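Local atomic coordinates of lactate dehydrogenase, adjacent gene encodes predicted malate dehydrogenase (Cryptosporidium parvum, PDB entry 4ND2), a protein that probably catalyses the NAD-dependent interconversion of (S)-lactate and pyruvate, as a member of the lactate/malate dehydrogenase superfamily. Residues 85-90 against 220-225; 153-158 against 212-216; 78-82 against 96-101. One frame throughout, in Å; residues are numbered along the deposited sequence.

Contact 1: 85-90 against 220-225. With PYR (pyruvic acid), chain D.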
loop_
_atom_site.group_PDB
_atom_site.type_symbol
_atom_site.label_atom_id
_atom_site.label_comp_id
_atom_site.label_asym_id
_atom_site.label_seq_id
_atom_site.Cartn_x
_atom_site.Cartn_y
_atom_site.Cartn_z
ATOM N N ARG A 85 -11.355 21.970 24.384
ATOM C CA ARG A 85 -12.118 20.722 24.416
ATOM C C ARG A 85 -13.397 20.890 25.236
ATOM O O ARG A 85 -13.465 21.753 26.113
ATOM C CB ARG A 85 -11.281 19.577 25.005
ATOM C CG ARG A 85 -10.730 19.829 26.404
ATOM C CD ARG A 85 -10.418 18.532 27.139
ATOM N NE ARG A 85 -11.638 17.833 27.550
ATOM C CZ ARG A 85 -11.682 16.786 28.374
ATOM N NH1 ARG A 85 -10.569 16.280 28.902
ATOM N NH2 ARG A 85 -12.854 16.237 28.674
ATOM N N PRO A 86 -14.409 20.069 24.959
ATOM C CA PRO A 86 -15.575 20.016 25.834
ATOM C C PRO A 86 -15.202 19.430 27.191
ATOM O O PRO A 86 -14.406 18.494 27.257
ATOM C CB PRO A 86 -16.534 19.081 25.095
ATOM C CG PRO A 86 -16.160 19.203 23.664
ATOM C CD PRO A 86 -14.684 19.470 23.639
ATOM N N LYS A 87 -15.761 19.990 28.260
ATOM C CA LYS A 87 -15.515 19.486 29.609
ATOM C C LYS A 87 -16.260 18.168 29.822
ATOM O O LYS A 87 -15.641 17.130 30.057
ATOM C CB LYS A 87 -15.946 20.522 30.656
ATOM C CG LYS A 87 -15.638 20.131 32.095
ATOM C CD LYS A 87 -16.243 21.115 33.085
ATOM C CE LYS A 87 -16.143 20.597 34.510
ATOM N NZ LYS A 87 -16.848 21.487 35.473
ATOM N N ASP A 88 -17.588 18.221 29.721
ATOM C CA ASP A 88 -18.448 17.072 30.028
ATOM C C ASP A 88 -19.252 16.555 28.833
ATOM O O ASP A 88 -19.525 15.359 28.754
ATOM C CB ASP A 88 -19.416 17.434 31.160
ATOM C CG ASP A 88 -18.701 17.830 32.440
ATOM O OD1 ASP A 88 -17.698 17.176 32.799
ATOM O OD2 ASP A 88 -19.148 18.796 33.095
ATOM N N ASP A 89 -19.643 17.449 27.923
ATOM C CA ASP A 89 -20.496 17.081 26.792
ATOM C C ASP A 89 -20.083 17.814 25.516
ATOM O O ASP A 89 -19.766 19.004 25.550
ATOM C CB ASP A 89 -21.962 17.393 27.114
ATOM C CG ASP A 89 -22.937 16.680 26.183
ATOM O OD1 ASP A 89 -23.015 17.036 24.986
ATOM O OD2 ASP A 89 -23.642 15.762 26.655
ATOM N N ARG A 90 -20.127 17.096 24.395
ATOM C CA ARG A 90 -19.802 17.658 23.081
ATOM C C ARG A 90 -20.697 18.845 22.710
ATOM O O ARG A 90 -20.306 19.688 21.903
ATOM C CB ARG A 90 -19.942 16.587 21.993
ATOM C CG ARG A 90 -18.986 15.405 22.089
ATOM C CD ARG A 90 -19.467 14.295 21.165
ATOM N NE ARG A 90 -18.619 13.102 21.151
ATOM C CZ ARG A 90 -18.744 12.051 21.964
ATOM N NH1 ARG A 90 -19.670 12.019 22.921
ATOM N NH2 ARG A 90 -17.920 11.018 21.829
ATOM N N TRP A 220 -14.321 8.801 24.263
ATOM C CA TRP A 220 -13.833 10.147 23.944
ATOM C C TRP A 220 -13.181 10.831 25.153
ATOM O O TRP A 220 -12.165 11.513 25.004
ATOM C CB TRP A 220 -14.947 11.018 23.344
ATOM C CG TRP A 220 -15.899 11.639 24.328
ATOM C CD1 TRP A 220 -16.986 11.050 24.908
ATOM C CD2 TRP A 220 -15.859 12.984 24.822
ATOM N NE1 TRP A 220 -17.621 11.943 25.739
ATOM C CE2 TRP A 220 -16.949 13.137 25.706
ATOM C CE3 TRP A 220 -15.004 14.073 24.609
ATOM C CZ2 TRP A 220 -17.207 14.334 26.378
ATOM C CZ3 TRP A 220 -15.262 15.268 25.280
ATOM C CH2 TRP A 220 -16.356 15.384 26.153
ATOM N N LYS A 221 -13.748 10.620 26.341
ATOM C CA LYS A 221 -13.220 11.204 27.575
ATOM C C LYS A 221 -11.929 10.526 28.018
ATOM O O LYS A 221 -11.029 11.186 28.534
ATOM C CB LYS A 221 -14.250 11.119 28.706
ATOM C CG LYS A 221 -15.538 11.863 28.416
ATOM C CD LYS A 221 -16.431 11.971 29.643
ATOM C CE LYS A 221 -17.679 12.783 29.330
ATOM N NZ LYS A 221 -18.669 12.770 30.442
ATOM N N GLU A 222 -11.843 9.212 27.820
ATOM C CA GLU A 222 -10.636 8.463 28.162
ATOM C C GLU A 222 -9.422 9.000 27.404
ATOM O O GLU A 222 -8.352 9.182 27.981
ATOM C CB GLU A 222 -10.808 6.973 27.860
ATOM C CG GLU A 222 -9.695 6.113 28.447
ATOM C CD GLU A 222 -9.704 4.680 27.951
ATOM O OE1 GLU A 222 -8.980 3.857 28.544
ATOM O OE2 GLU A 222 -10.418 4.365 26.974
ATOM N N VAL A 223 -9.595 9.242 26.110
ATOM C CA VAL A 223 -8.531 9.816 25.288
ATOM C C VAL A 223 -8.280 11.269 25.705
ATOM O O VAL A 223 -7.141 11.654 25.968
ATOM C CB VAL A 223 -8.876 9.742 23.784
ATOM C CG1 VAL A 223 -7.813 10.446 22.948
ATOM C CG2 VAL A 223 -9.031 8.290 23.346
ATOM N N ALA A 224 -9.350 12.056 25.779
ATOM C CA ALA A 224 -9.260 13.484 26.100
ATOM C C ALA A 224 -8.585 13.763 27.445
ATOM O O ALA A 224 -7.753 14.666 27.545
ATOM C CB ALA A 224 -10.645 14.116 26.070
ATOM N N ASP A 225 -8.942 12.992 28.469
ATOM C CA ASP A 225 -8.366 13.172 29.811
ATOM C C ASP A 225 -6.877 12.837 29.868
ATOM O O ASP A 225 -6.153 13.367 30.710
ATOM C CB ASP A 225 -9.125 12.336 30.850
ATOM C CG ASP A 225 -10.506 12.891 31.157
ATOM O OD1 ASP A 225 -10.826 14.017 30.717
ATOM O OD2 ASP A 225 -11.280 12.198 31.846
HETATM C C PYR D . -14.769 11.652 20.086
HETATM O O PYR D . -13.569 11.356 20.292
HETATM O OXT PYR D . -15.643 10.764 19.979
HETATM C CA PYR D . -15.167 13.059 19.985
HETATM O O3 PYR D . -16.274 13.344 19.557
HETATM C CB PYR D . -14.208 14.129 20.415
HETATM O O HOH W 1 -20.451 13.139 27.059
HETATM O O HOH W 2 -17.058 8.263 23.098
#

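Contact 2: 153-158 against 212-216. With PYR (pyruvic acid), chain D.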
loop_
_atom_site.group_PDB
_atom_site.type_symbol
_atom_site.label_atom_id
_atom_site.label_comp_id
_atom_site.label_asym_id
_atom_site.label_seq_id
_atom_site.Cartn_x
_atom_site.Cartn_y
_atom_site.Cartn_z
ATOM N N ARG A 153 -13.916 1.831 17.628
ATOM C CA ARG A 153 -13.658 1.646 19.052
ATOM C C ARG A 153 -14.366 0.387 19.564
ATOM O O ARG A 153 -13.762 -0.428 20.252
ATOM C CB ARG A 153 -14.113 2.874 19.843
ATOM C CG ARG A 153 -13.224 4.092 19.629
ATOM C CD ARG A 153 -13.925 5.383 20.013
ATOM N NE ARG A 153 -13.003 6.520 20.013
ATOM C CZ ARG A 153 -13.364 7.783 20.230
ATOM N NH1 ARG A 153 -14.637 8.098 20.462
ATOM N NH2 ARG A 153 -12.443 8.741 20.208
ATOM N N PHE A 154 -15.639 0.245 19.204
ATOM C CA PHE A 154 -16.465 -0.902 19.598
ATOM C C PHE A 154 -15.821 -2.207 19.113
ATOM O O PHE A 154 -15.601 -3.126 19.904
ATOM C CB PHE A 154 -17.883 -0.712 19.026
ATOM C CG PHE A 154 -18.926 -1.675 19.553
ATOM C CD1 PHE A 154 -18.876 -2.188 20.846
ATOM C CD2 PHE A 154 -20.006 -2.021 18.749
ATOM C CE1 PHE A 154 -19.859 -3.053 21.304
ATOM C CE2 PHE A 154 -20.993 -2.883 19.205
ATOM C CZ PHE A 154 -20.917 -3.399 20.486
ATOM N N ARG A 155 -15.482 -2.262 17.825
ATOM C CA ARG A 155 -14.806 -3.428 17.234
ATOM C C ARG A 155 -13.466 -3.729 17.903
ATOM O O ARG A 155 -13.136 -4.887 18.163
ATOM C CB ARG A 155 -14.553 -3.207 15.742
ATOM C CG ARG A 155 -15.798 -3.157 14.880
ATOM C CD ARG A 155 -15.460 -2.666 13.480
ATOM N NE ARG A 155 -14.825 -3.706 12.676
ATOM C CZ ARG A 155 -14.337 -3.530 11.450
ATOM N NH1 ARG A 155 -14.383 -2.341 10.864
ATOM N NH2 ARG A 155 -13.793 -4.554 10.807
ATOM N N THR A 156 -12.696 -2.676 18.160
ATOM C CA THR A 156 -11.373 -2.799 18.767
ATOM C C THR A 156 -11.446 -3.408 20.165
ATOM O O THR A 156 -10.655 -4.285 20.500
ATOM C CB THR A 156 -10.668 -1.426 18.816
ATOM O OG1 THR A 156 -10.441 -0.971 17.477
ATOM C CG2 THR A 156 -9.332 -1.503 19.543
ATOM N N PHE A 157 -12.404 -2.948 20.966
ATOM C CA PHE A 157 -12.563 -3.437 22.334
ATOM C C PHE A 157 -13.001 -4.901 22.364
ATOM O O PHE A 157 -12.524 -5.671 23.191
ATOM C CB PHE A 157 -13.549 -2.565 23.119
ATOM C CG PHE A 157 -13.136 -1.117 23.239
ATOM C CD1 PHE A 157 -11.792 -0.744 23.265
ATOM C CD2 PHE A 157 -14.097 -0.124 23.350
ATOM C CE1 PHE A 157 -11.426 0.587 23.381
ATOM C CE2 PHE A 157 -13.733 1.208 23.474
ATOM C CZ PHE A 157 -12.398 1.563 23.487
ATOM N N ILE A 158 -13.888 -5.281 21.450
ATOM C CA ILE A 158 -14.288 -6.682 21.302
ATOM C C ILE A 158 -13.079 -7.519 20.890
ATOM O O ILE A 158 -12.824 -8.580 21.466
ATOM C CB ILE A 158 -15.408 -6.850 20.256
ATOM C CG1 ILE A 158 -16.689 -6.160 20.736
ATOM C CG2 ILE A 158 -15.678 -8.331 19.988
ATOM C CD1 ILE A 158 -17.669 -5.839 19.628
ATOM N N ILE A 212 -17.698 -3.312 27.684
ATOM C CA ILE A 212 -17.287 -2.911 26.336
ATOM C C ILE A 212 -18.233 -1.859 25.757
ATOM O O ILE A 212 -17.786 -0.916 25.100
ATOM C CB ILE A 212 -17.193 -4.140 25.398
ATOM C CG1 ILE A 212 -15.962 -4.978 25.763
ATOM C CG2 ILE A 212 -17.126 -3.718 23.935
ATOM C CD1 ILE A 212 -15.953 -6.367 25.161
ATOM N N VAL A 213 -19.531 -2.020 26.001
ATOM C CA VAL A 213 -20.533 -1.047 25.557
ATOM C C VAL A 213 -20.317 0.298 26.258
ATOM O O VAL A 213 -20.339 1.353 25.616
ATOM C CB VAL A 213 -21.969 -1.568 25.805
ATOM C CG1 VAL A 213 -23.004 -0.457 25.652
ATOM C CG2 VAL A 213 -22.282 -2.717 24.857
ATOM N N CYS A 214 -20.103 0.248 27.570
ATOM C CA CYS A 214 -19.822 1.444 28.363
ATOM C C CYS A 214 -18.526 2.121 27.910
ATOM O O CYS A 214 -18.479 3.340 27.755
ATOM C CB CYS A 214 -19.727 1.082 29.848
ATOM S SG CYS A 214 -19.303 2.459 30.940
ATOM N N HIS A 215 -17.490 1.314 27.697
ATOM C CA HIS A 215 -16.180 1.802 27.260
ATOM C C HIS A 215 -16.284 2.534 25.919
ATOM O O HIS A 215 -15.680 3.594 25.733
ATOM C CB HIS A 215 -15.202 0.628 27.159
ATOM C CG HIS A 215 -13.763 1.030 27.063
ATOM N ND1 HIS A 215 -12.762 0.123 26.798
ATOM C CD2 HIS A 215 -13.156 2.235 27.188
ATOM C CE1 HIS A 215 -11.598 0.747 26.774
ATOM N NE2 HIS A 215 -11.810 2.031 27.005
ATOM N N THR A 216 -17.060 1.965 25.000
ATOM C CA THR A 216 -17.338 2.595 23.710
ATOM C C THR A 216 -17.988 3.967 23.893
ATOM O O THR A 216 -17.591 4.939 23.250
ATOM C CB THR A 216 -18.253 1.705 22.844
ATOM O OG1 THR A 216 -17.632 0.428 22.659
ATOM C CG2 THR A 216 -18.515 2.336 21.482
HETATM C C PYR D . -14.769 11.652 20.086
HETATM O O PYR D . -13.569 11.356 20.292
HETATM O OXT PYR D . -15.643 10.764 19.979
HETATM C CA PYR D . -15.167 13.059 19.985
HETATM O O3 PYR D . -16.274 13.344 19.557
HETATM C CB PYR D . -14.208 14.129 20.415
HETATM O O HOH W 3 -16.982 6.467 20.931
#

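Contact 3: 78-82 against 96-101. With A3D (3-acetylpyridine adenine dinucleotide), chain C.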
loop_
_atom_site.group_PDB
_atom_site.type_symbol
_atom_site.label_atom_id
_atom_site.label_comp_id
_atom_site.label_asym_id
_atom_site.label_seq_id
_atom_site.Cartn_x
_atom_site.Cartn_y
_atom_site.Cartn_z
ATOM N N ILE A 78 -15.123 19.173 7.038
ATOM C CA ILE A 78 -15.237 20.319 7.943
ATOM C C ILE A 78 -14.784 19.953 9.353
ATOM O O ILE A 78 -15.437 19.167 10.042
ATOM C CB ILE A 78 -16.683 20.863 7.991
ATOM C CG1 ILE A 78 -17.194 21.136 6.574
ATOM C CG2 ILE A 78 -16.751 22.134 8.836
ATOM C CD1 ILE A 78 -18.628 21.621 6.506
ATOM N N THR A 79 -13.663 20.534 9.772
ATOM C CA THR A 79 -13.117 20.321 11.109
ATOM C C THR A 79 -13.132 21.600 11.954
ATOM O O THR A 79 -12.783 21.559 13.131
ATOM C CB THR A 79 -11.662 19.810 11.044
ATOM O OG1 THR A 79 -10.767 20.903 10.800
ATOM C CG2 THR A 79 -11.499 18.770 9.948
ATOM N N ALA A 80 -13.546 22.720 11.360
ATOM C CA ALA A 80 -13.457 24.027 12.013
ATOM C C ALA A 80 -14.265 24.060 13.303
ATOM O O ALA A 80 -15.384 23.550 13.359
ATOM C CB ALA A 80 -13.926 25.123 11.070
ATOM N N SER A 81 -13.687 24.665 14.336
ATOM C CA SER A 81 -14.292 24.679 15.659
ATOM C C SER A 81 -13.708 25.784 16.527
ATOM O O SER A 81 -12.553 26.179 16.349
ATOM C CB SER A 81 -14.060 23.329 16.343
ATOM O OG SER A 81 -14.522 23.331 17.684
ATOM N N ILE A 82 -14.514 26.268 17.470
ATOM C CA ILE A 82 -14.038 27.192 18.501
ATOM C C ILE A 82 -13.027 26.465 19.391
ATOM O O ILE A 82 -13.091 25.244 19.517
ATOM C CB ILE A 82 -15.195 27.765 19.355
ATOM C CG1 ILE A 82 -15.890 26.667 20.175
ATOM C CG2 ILE A 82 -16.198 28.489 18.467
ATOM C CD1 ILE A 82 -16.966 27.194 21.101
ATOM N N GLY A 96 -21.280 28.255 19.305
ATOM C CA GLY A 96 -20.131 28.775 18.573
ATOM C C GLY A 96 -19.895 28.081 17.242
ATOM O O GLY A 96 -19.647 28.734 16.230
ATOM N N ASN A 97 -19.978 26.754 17.230
ATOM C CA ASN A 97 -19.700 26.000 16.006
ATOM C C ASN A 97 -20.809 26.098 14.967
ATOM O O ASN A 97 -20.535 26.045 13.768
ATOM C CB ASN A 97 -19.373 24.541 16.332
ATOM C CG ASN A 97 -18.021 24.393 17.007
ATOM O OD1 ASN A 97 -17.239 25.344 17.073
ATOM N ND2 ASN A 97 -17.737 23.201 17.507
ATOM N N ALA A 98 -22.049 26.266 15.415
ATOM C CA ALA A 98 -23.153 26.545 14.496
ATOM C C ALA A 98 -22.862 27.805 13.680
ATOM O O ALA A 98 -23.093 27.839 12.470
ATOM C CB ALA A 98 -24.454 26.704 15.259
ATOM N N ARG A 99 -22.345 28.832 14.351
ATOM C CA ARG A 99 -21.988 30.090 13.701
ATOM C C ARG A 99 -20.829 29.925 12.716
ATOM O O ARG A 99 -20.845 30.508 11.635
ATOM C CB ARG A 99 -21.647 31.154 14.751
ATOM C CG ARG A 99 -22.837 31.602 15.594
ATOM C CD ARG A 99 -23.894 32.299 14.751
ATOM N NE ARG A 99 -23.299 33.365 13.942
ATOM C CZ ARG A 99 -23.738 33.773 12.749
ATOM N NH1 ARG A 99 -24.800 33.217 12.171
ATOM N NH2 ARG A 99 -23.097 34.754 12.121
ATOM N N ILE A 100 -19.831 29.127 13.082
ATOM C CA ILE A 100 -18.734 28.821 12.162
ATOM C C ILE A 100 -19.273 28.162 10.896
ATOM O O ILE A 100 -18.917 28.559 9.785
ATOM C CB ILE A 100 -17.664 27.919 12.816
ATOM C CG1 ILE A 100 -16.880 28.716 13.861
ATOM C CG2 ILE A 100 -16.708 27.358 11.766
ATOM C CD1 ILE A 100 -15.975 27.874 14.733
ATOM N N LEU A 101 -20.143 27.169 11.067
ATOM C CA LEU A 101 -20.690 26.426 9.928
ATOM C C LEU A 101 -21.554 27.278 8.996
ATOM O O LEU A 101 -21.637 26.982 7.804
ATOM C CB LEU A 101 -21.453 25.178 10.396
ATOM C CG LEU A 101 -20.616 23.895 10.489
ATOM C CD1 LEU A 101 -19.329 24.080 11.283
ATOM C CD2 LEU A 101 -21.447 22.774 11.092
HETATM P PA A3D C . -8.472 22.276 16.831
HETATM O O1A A3D C . -7.125 21.610 16.884
HETATM O O2A A3D C . -8.803 23.355 17.827
HETATM O O5B A3D C . -8.682 22.876 15.360
HETATM C C5B A3D C . -9.774 23.724 15.027
HETATM C C4B A3D C . -9.322 24.618 13.883
HETATM O O4B A3D C . -10.444 25.312 13.333
HETATM C C3B A3D C . -8.314 25.677 14.330
HETATM O O3B A3D C . -7.088 25.557 13.601
HETATM C C2B A3D C . -9.001 27.001 14.050
HETATM O O2B A3D C . -8.117 28.033 13.606
HETATM C C1B A3D C . -10.004 26.620 12.977
HETATM N N9A A3D C . -11.131 27.569 12.861
HETATM C C8A A3D C . -11.755 28.245 13.845
HETATM N N7A A3D C . -12.742 29.020 13.329
HETATM C C5A A3D C . -12.748 28.843 11.998
HETATM C C6A A3D C . -13.526 29.353 10.853
HETATM N N6A A3D C . -14.532 30.244 11.035
HETATM N N1A A3D C . -13.200 28.896 9.621
HETATM C C2A A3D C . -12.206 28.009 9.413
HETATM N N3A A3D C . -11.459 27.508 10.413
HETATM C C4A A3D C . -11.682 27.880 11.697
HETATM O O3 A3D C . -9.662 21.186 16.927
HETATM P PN A3D C . -9.555 19.647 16.443
HETATM O O1N A3D C . -8.868 18.855 17.519
HETATM O O2N A3D C . -9.034 19.588 15.033
HETATM O O5D A3D C . -11.109 19.241 16.404
HETATM C C5D A3D C . -11.962 19.865 15.450
HETATM C C4D A3D C . -13.429 19.542 15.712
HETATM O O4D A3D C . -13.665 18.143 15.515
HETATM C C3D A3D C . -13.882 19.861 17.134
HETATM O O3D A3D C . -15.163 20.489 17.104
HETATM C C2D A3D C . -14.000 18.511 17.803
HETATM O O2D A3D C . -14.977 18.466 18.847
HETATM C C1D A3D C . -14.410 17.644 16.626
HETATM N N1N A3D C . -14.169 16.216 16.827
HETATM C C2N A3D C . -15.158 15.362 16.524
HETATM C C3N A3D C . -14.993 13.994 16.693
HETATM C C7N A3D C . -16.097 13.040 16.353
HETATM O O7N A3D C . -15.925 11.860 16.584
HETATM C C8N A3D C . -17.368 13.533 15.732
HETATM C C4N A3D C . -13.784 13.514 17.177
HETATM C C5N A3D C . -12.774 14.415 17.480
HETATM C C6N A3D C . -12.994 15.773 17.296
#

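Contact 1: 85-90 against 220-225
R85 reaches D225 in a salt bridge, with NH1 2.9 Å from OD1. The bond is almost straight (177°), and the carboxylate oxygen lies in the guanidinium plane. The CB of A224 sits over one face of the same group. R85 also grips the carbonyl oxygen of P86 side-on through NE and NH2; the bend at chi3 (-72°) folds its head back to do so. These bonds fix the rotation of the guanidinium.

P86 packs its CB on W220 CH2 at 3.8 Å, and its O faces the edge of the indole. D88 O lies at that edge too, 3.5 Å from W220 CZ2. It also takes a weak hydrogen bond from K221 NZ. A water bonds to D88 O and, weakly, to W220 NE1.

R90 lies over the indole face in a cation-pi contact, the two planes inclined by 43°, its CZ 3.8 Å from the five-membered ring centroid. Its NE bonds to pyruvate O3 at 2.8 Å, and NH2 to pyruvate OXT at 2.9 Å. A second water links NH2 to W220 N. This is the substrate loop of lactate dehydrogenases, closed over bound pyruvate, with H177 and N122 beside R90. The loop runs from strand 75-78 to helix 94-111 and lies against helix 206-227, whose E222 and V223 pack on the second subunit.

Contact 2: 153-158 against 212-216
F154 and F157 meet I212, H215 and T216 where helices 147-162 and 206-227 of the alpha/beta C-terminal domain run in roughly opposite directions, their segment axes 9.3 Å apart with 142° between directions. The centre is an offset stack of F157 on H215. The ring planes differ by 7° and the centroids are 3.7 Å apart. H215 ND1 sits over the middle of the phenyl ring. On the other face of that ring, toward its rim, lies the backbone oxygen of R153. H215 CG is turned anti to the backbone N (chi1 -165°), which lays the imidazole on the phenyl face. H215 NE2 bonds to E222 OE2, two turns further along its own helix.

Beside the stack, I212 CG2 fits between three side chains of the facing helix. It touches F157 CB at 3.8 Å, the edge of the F154 ring at CE1 and I158 CG1. On their own helix, I158 CD1 sits over one face of F154, toward its rim. T216 OG1 approaches F154 CD1 at 3.4 Å. Its hydroxyl donates to I212 O, which also accepts T216 N from the opposite face of its carbonyl plane. The polar oxygen is thus satisfied within its own helix. P183 of strand 182-183 packs on F154 and T216.

R153 carries the contact into the active site. The edge of the R153 guanidinium meets the carboxylate, with R153 NH1 2.9 Å from pyruvate OXT and R153 NH2 2.8 Å from pyruvate O. A water accepts from R153 NH1 and lies 2.8 Å from T216 O.

Contact 3: 78-82 against 96-101
N97 holds the backbone of I82 and the hydroxyl of S81 in the Rossmann-type NAD-binding domain. I82 N donates to N97 OD1 at 2.9 Å, in the carbonyl plane and nearly straight (167°). N97 ND2 donates to S81 OG at 3.2 Å, tilted from the amide plane. The side-chain amide thus spans two successive residues. N97 CG lies beside its own backbone N (chi1 -71°), which puts the amide over the loop. ND2 also bonds to N122 O. With OD1 and ND2 both bonded, the amide is held against rotation.

The apolar part lies next to this. I100 CD1 packs on I82 N at 3.5 Å and on I82 CG2. I100 CG2 meets A80 CB at 3.6 Å. Further along the helix, L101 CD1 touches I78 CG2.

A80, S81, N97 and I100 line the cofactor-analogue pocket, with T79. A80 CB lies near adenine N3A, and I100 CG2 near N6A. S81 N gives a weak bond to the ribose oxygen O4B. In the next shell T121 OG1 bonds to A80 O. Strand 75-78 leads into this loop from the parallel sheet, and helix 94-111 follows it. S81 OG stands 3.0 Å from O3D of the nicotinamide-side ribose.

From the N terminus, strand 75-78 leads first into 78-82, and 85-90 follows in the same connection. Contact 3 closes a short loop when the chain reaches helix 94-111 at 96-101. It stays within the NAD-binding domain. The chain then enters the C-terminal domain, where contact 2 joins helix 147-162 to helix 206-227. Contact 1 closes last, a little further along helix 206-227, and so encloses contact 2. Contacts 1 and 3 cross, since their segments alternate. Contact 1 ties the two domains together across the substrate. Contacts 1 and 2 share pyruvate, while contact 3 lies about 29 Å from contact 2, between centres.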